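Local coordinates for protein flavodoxin (Bacillus cereus, PDB 6GAQ) that binds flavin mononucleotide and probably serves as a low-potential electron donor to a number of redox enzymes, at residues Met45-Leu53 and Glu74-Leu82. Residues are numbered along the deposited sequence; the frame is centred on the assembly and turned at random.
Sequences MEGMDAEEL and EAEDFHDDL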
loop_
_atom_site.group_PDB
_atom_site.type_symbol
_atom_site.label_atom_id
_atom_site.label_comp_id
_atom_site.label_asym_id
_atom_site.label_seq_id
_atom_site.Cartn_x
_atom_site.Cartn_y
_atom_site.Cartn_z
ATOM N N MET A 45 -3.287 -8.706 2.958
ATOM C CA MET A 45 -4.463 -8.527 2.116
ATOM C C MET A 45 -5.029 -9.837 1.586
ATOM O O MET A 45 -6.169 -9.854 1.108
ATOM C CB MET A 45 -4.142 -7.601 0.940
ATOM C CG MET A 45 -3.058 -8.112 0.012
ATOM S SD MET A 45 -2.980 -7.161 -1.518
ATOM C CE MET A 45 -3.120 -5.492 -0.884
ATOM N N GLU A 46 -4.267 -10.924 1.648
ATOM C CA GLU A 46 -4.792 -12.220 1.248
ATOM C C GLU A 46 -5.859 -12.682 2.235
ATOM O O GLU A 46 -5.753 -12.465 3.445
ATOM C CB GLU A 46 -3.658 -13.246 1.158
ATOM C CG GLU A 46 -4.103 -14.705 1.095
ATOM C CD GLU A 46 -4.392 -15.292 2.462
ATOM O OE1 GLU A 46 -3.826 -14.801 3.462
ATOM O OE2 GLU A 46 -5.216 -16.222 2.536
ATOM N N GLY A 47 -6.904 -13.318 1.703
ATOM C CA GLY A 47 -7.973 -13.851 2.529
ATOM C C GLY A 47 -8.738 -12.776 3.270
ATOM O O GLY A 47 -9.563 -13.064 4.141
ATOM N N MET A 48 -8.464 -11.526 2.913
ATOM C CA MET A 48 -9.035 -10.362 3.572
ATOM C C MET A 48 -10.211 -9.858 2.745
ATOM O O MET A 48 -10.030 -9.422 1.603
ATOM C CB MET A 48 -7.975 -9.271 3.732
ATOM C CG MET A 48 -8.497 -7.934 4.222
ATOM S SD MET A 48 -7.191 -6.692 4.260
ATOM C CE MET A 48 -8.045 -5.325 5.037
ATOM N N ASP A 49 -11.409 -9.934 3.316
ATOM C CA ASP A 49 -12.587 -9.404 2.649
ATOM C C ASP A 49 -12.473 -7.889 2.536
ATOM O O ASP A 49 -12.278 -7.193 3.538
ATOM C CB ASP A 49 -13.849 -9.795 3.417
ATOM C CG ASP A 49 -13.918 -11.282 3.696
ATOM O OD1 ASP A 49 -14.450 -12.023 2.843
ATOM O OD2 ASP A 49 -13.429 -11.711 4.764
ATOM N N ALA A 50 -12.589 -7.379 1.309
ATOM C CA ALA A 50 -12.363 -5.962 1.045
ATOM C C ALA A 50 -13.386 -5.051 1.713
ATOM O O ALA A 50 -13.207 -3.828 1.682
ATOM C CB ALA A 50 -12.354 -5.707 -0.464
ATOM N N GLU A 51 -14.445 -5.606 2.310
ATOM C CA GLU A 51 -15.423 -4.785 3.015
ATOM C C GLU A 51 -14.827 -4.084 4.227
ATOM O O GLU A 51 -15.356 -3.052 4.656
ATOM C CB GLU A 51 -16.608 -5.648 3.456
ATOM C CG GLU A 51 -17.620 -5.940 2.362
ATOM C CD GLU A 51 -18.835 -5.038 2.440
ATOM O OE1 GLU A 51 -19.581 -4.955 1.442
ATOM O OE2 GLU A 51 -19.043 -4.412 3.501
ATOM N N GLU A 52 -13.736 -4.618 4.782
ATOM C CA GLU A 52 -13.181 -4.104 6.029
ATOM C C GLU A 52 -12.636 -2.687 5.900
ATOM O O GLU A 52 -12.470 -2.008 6.919
ATOM C CB GLU A 52 -12.072 -5.036 6.524
ATOM C CG GLU A 52 -12.521 -6.470 6.767
ATOM C CD GLU A 52 -11.353 -7.421 6.947
ATOM O OE1 GLU A 52 -11.285 -8.432 6.215
ATOM O OE2 GLU A 52 -10.498 -7.157 7.821
ATOM N N LEU A 53 -12.357 -2.225 4.678
ATOM C CA LEU A 53 -11.695 -0.938 4.495
ATOM C C LEU A 53 -12.570 0.244 4.890
ATOM O O LEU A 53 -12.039 1.319 5.184
ATOM C CB LEU A 53 -11.248 -0.778 3.039
ATOM C CG LEU A 53 -9.877 -1.325 2.631
ATOM C CD1 LEU A 53 -9.806 -2.838 2.786
ATOM C CD2 LEU A 53 -9.555 -0.919 1.201
ATOM N N GLU A 74 -1.841 -13.697 -4.925
ATOM C CA GLU A 74 -2.515 -13.413 -3.663
ATOM C C GLU A 74 -3.265 -12.088 -3.700
ATOM O O GLU A 74 -4.278 -11.932 -3.008
ATOM C CB GLU A 74 -1.486 -13.399 -2.535
ATOM C CG GLU A 74 -0.134 -12.858 -2.989
ATOM C CD GLU A 74 0.981 -13.147 -2.008
ATOM O OE1 GLU A 74 1.842 -13.996 -2.321
ATOM O OE2 GLU A 74 1.005 -12.517 -0.929
ATOM N N ALA A 75 -2.781 -11.124 -4.486
ATOM C CA ALA A 75 -3.325 -9.774 -4.487
ATOM C C ALA A 75 -4.387 -9.543 -5.551
ATOM O O ALA A 75 -5.199 -8.624 -5.399
ATOM C CB ALA A 75 -2.200 -8.748 -4.679
ATOM N N GLU A 76 -4.402 -10.343 -6.622
ATOM C CA GLU A 76 -5.415 -10.159 -7.655
ATOM C C GLU A 76 -6.810 -10.480 -7.135
ATOM O O GLU A 76 -7.784 -9.834 -7.539
ATOM C CB GLU A 76 -5.089 -11.020 -8.877
ATOM C CG GLU A 76 -6.074 -10.853 -10.028
ATOM C CD GLU A 76 -5.664 -11.625 -11.266
ATOM O OE1 GLU A 76 -4.519 -12.121 -11.307
ATOM O OE2 GLU A 76 -6.489 -11.736 -12.198
ATOM N N ASP A 77 -6.927 -11.468 -6.244
ATOM C CA ASP A 77 -8.220 -11.765 -5.639
ATOM C C ASP A 77 -8.712 -10.588 -4.806
ATOM O O ASP A 77 -9.874 -10.181 -4.912
ATOM C CB ASP A 77 -8.126 -13.031 -4.787
ATOM C CG ASP A 77 -9.471 -13.704 -4.594
ATOM O OD1 ASP A 77 -10.371 -13.485 -5.432
ATOM O OD2 ASP A 77 -9.630 -14.451 -3.605
ATOM N N PHE A 78 -7.833 -10.021 -3.975
ATOM C CA PHE A 78 -8.202 -8.843 -3.196
ATOM C C PHE A 78 -8.446 -7.634 -4.090
ATOM O O PHE A 78 -9.314 -6.806 -3.788
ATOM C CB PHE A 78 -7.115 -8.529 -2.166
ATOM C CG PHE A 78 -7.322 -7.227 -1.442
ATOM C CD1 PHE A 78 -8.174 -7.155 -0.352
ATOM C CD2 PHE A 78 -6.666 -6.077 -1.850
ATOM C CE1 PHE A 78 -8.368 -5.960 0.316
ATOM C CE2 PHE A 78 -6.857 -4.879 -1.187
ATOM C CZ PHE A 78 -7.709 -4.821 -0.102
ATOM N N HIS A 79 -7.690 -7.510 -5.184
ATOM C CA HIS A 79 -7.892 -6.392 -6.099
ATOM C C HIS A 79 -9.235 -6.505 -6.810
ATOM O O HIS A 79 -10.001 -5.537 -6.870
ATOM C CB HIS A 79 -6.743 -6.328 -7.107
ATOM C CG HIS A 79 -7.098 -5.645 -8.389
ATOM N ND1 HIS A 79 -7.172 -6.313 -9.592
ATOM C CD2 HIS A 79 -7.393 -4.351 -8.659
ATOM C CE1 HIS A 79 -7.501 -5.462 -10.547
ATOM N NE2 HIS A 79 -7.640 -4.265 -10.007
ATOM N N ASP A 80 -9.541 -7.687 -7.354
ATOM C CA ASP A 80 -10.869 -7.917 -7.911
ATOM C C ASP A 80 -11.945 -7.808 -6.838
ATOM O O ASP A 80 -13.074 -7.396 -7.130
ATOM C CB ASP A 80 -10.931 -9.290 -8.585
ATOM C CG ASP A 80 -10.155 -9.339 -9.888
ATOM O OD1 ASP A 80 -9.688 -8.276 -10.350
ATOM O OD2 ASP A 80 -10.013 -10.444 -10.452
ATOM N N ASP A 81 -11.612 -8.168 -5.595
ATOM C CA ASP A 81 -12.565 -8.078 -4.494
ATOM C C ASP A 81 -13.006 -6.646 -4.227
ATOM O O ASP A 81 -14.099 -6.435 -3.689
ATOM C CB ASP A 81 -11.953 -8.675 -3.226
ATOM C CG ASP A 81 -12.994 -9.061 -2.198
ATOM O OD1 ASP A 81 -14.200 -8.982 -2.509
ATOM O OD2 ASP A 81 -12.602 -9.447 -1.076
ATOM N N LEU A 82 -12.186 -5.659 -4.588
ATOM C CA LEU A 82 -12.545 -4.265 -4.362
ATOM C C LEU A 82 -13.675 -3.794 -5.266
ATOM O O LEU A 82 -14.228 -2.720 -5.018
ATOM C CB LEU A 82 -11.319 -3.370 -4.563
ATOM C CG LEU A 82 -10.226 -3.449 -3.493
ATOM C CD1 LEU A 82 -8.872 -3.067 -4.071
ATOM C CD2 LEU A 82 -10.563 -2.561 -2.309
#
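Phe78 reaches out from helix 73-81 and is met by Met45, Met48, Ala50 and Leu53 of loop 45-53. Met45 CB lies over one ring face in a CH-pi contact, 4.1 Å from the centroid of the Phe78 ring and 15° off its normal. The Met45 chain crosses the phenylalanine at about a right angle and bends at chi3, which brings CE within 3.7 Å of Phe78 CD2 while SD rests on Ala75 CB at 3.6 Å. Leu82, four residues further along the chain, sets its CG over the opposite face, toward the rim. At the ring edge, in plane, sits the carbonyl oxygen of Met48, 3.5 Å from Phe78 CD1. The Met48 side chain, fully extended, runs alongside Phe78 in the same direction. Ala50 CB touches both Phe78 CE1 and Leu82 CD2. Leu53 adds CD1 near Phe78 CZ, and its other methyl, CD2, meets Leu82 CD2 at 4.0 Å.

One polar bond ties the two segments together. Ala50 N donates to Asp81 OD2 over 3.2 Å with an N-H...O angle of 159°, arriving from above the carboxylate plane. Asp81 CG is anti to the backbone N (chi1 -160°), turning the carboxylate toward the start of the 3-10 segment 50-53. Met45 to Met48 form a type II turn, closed by a weak Met48 N to Met45 O bond, and both methionine sulfurs make Met-aromatic contacts oblique to the Phe78 ring.

This is the packing of a flavodoxin-like alpha/beta fold, in which helix 73-81 lies against the parallel sheet. The loop from strand 40-44 to strand 58-63 fills in beside that helix; Phe78 also packs on Leu61 of strand 58-63, Met48 and Leu53 on Leu12 of strand 11-16, and Met45 and Ala75 both on Phe112 of helix 107-117.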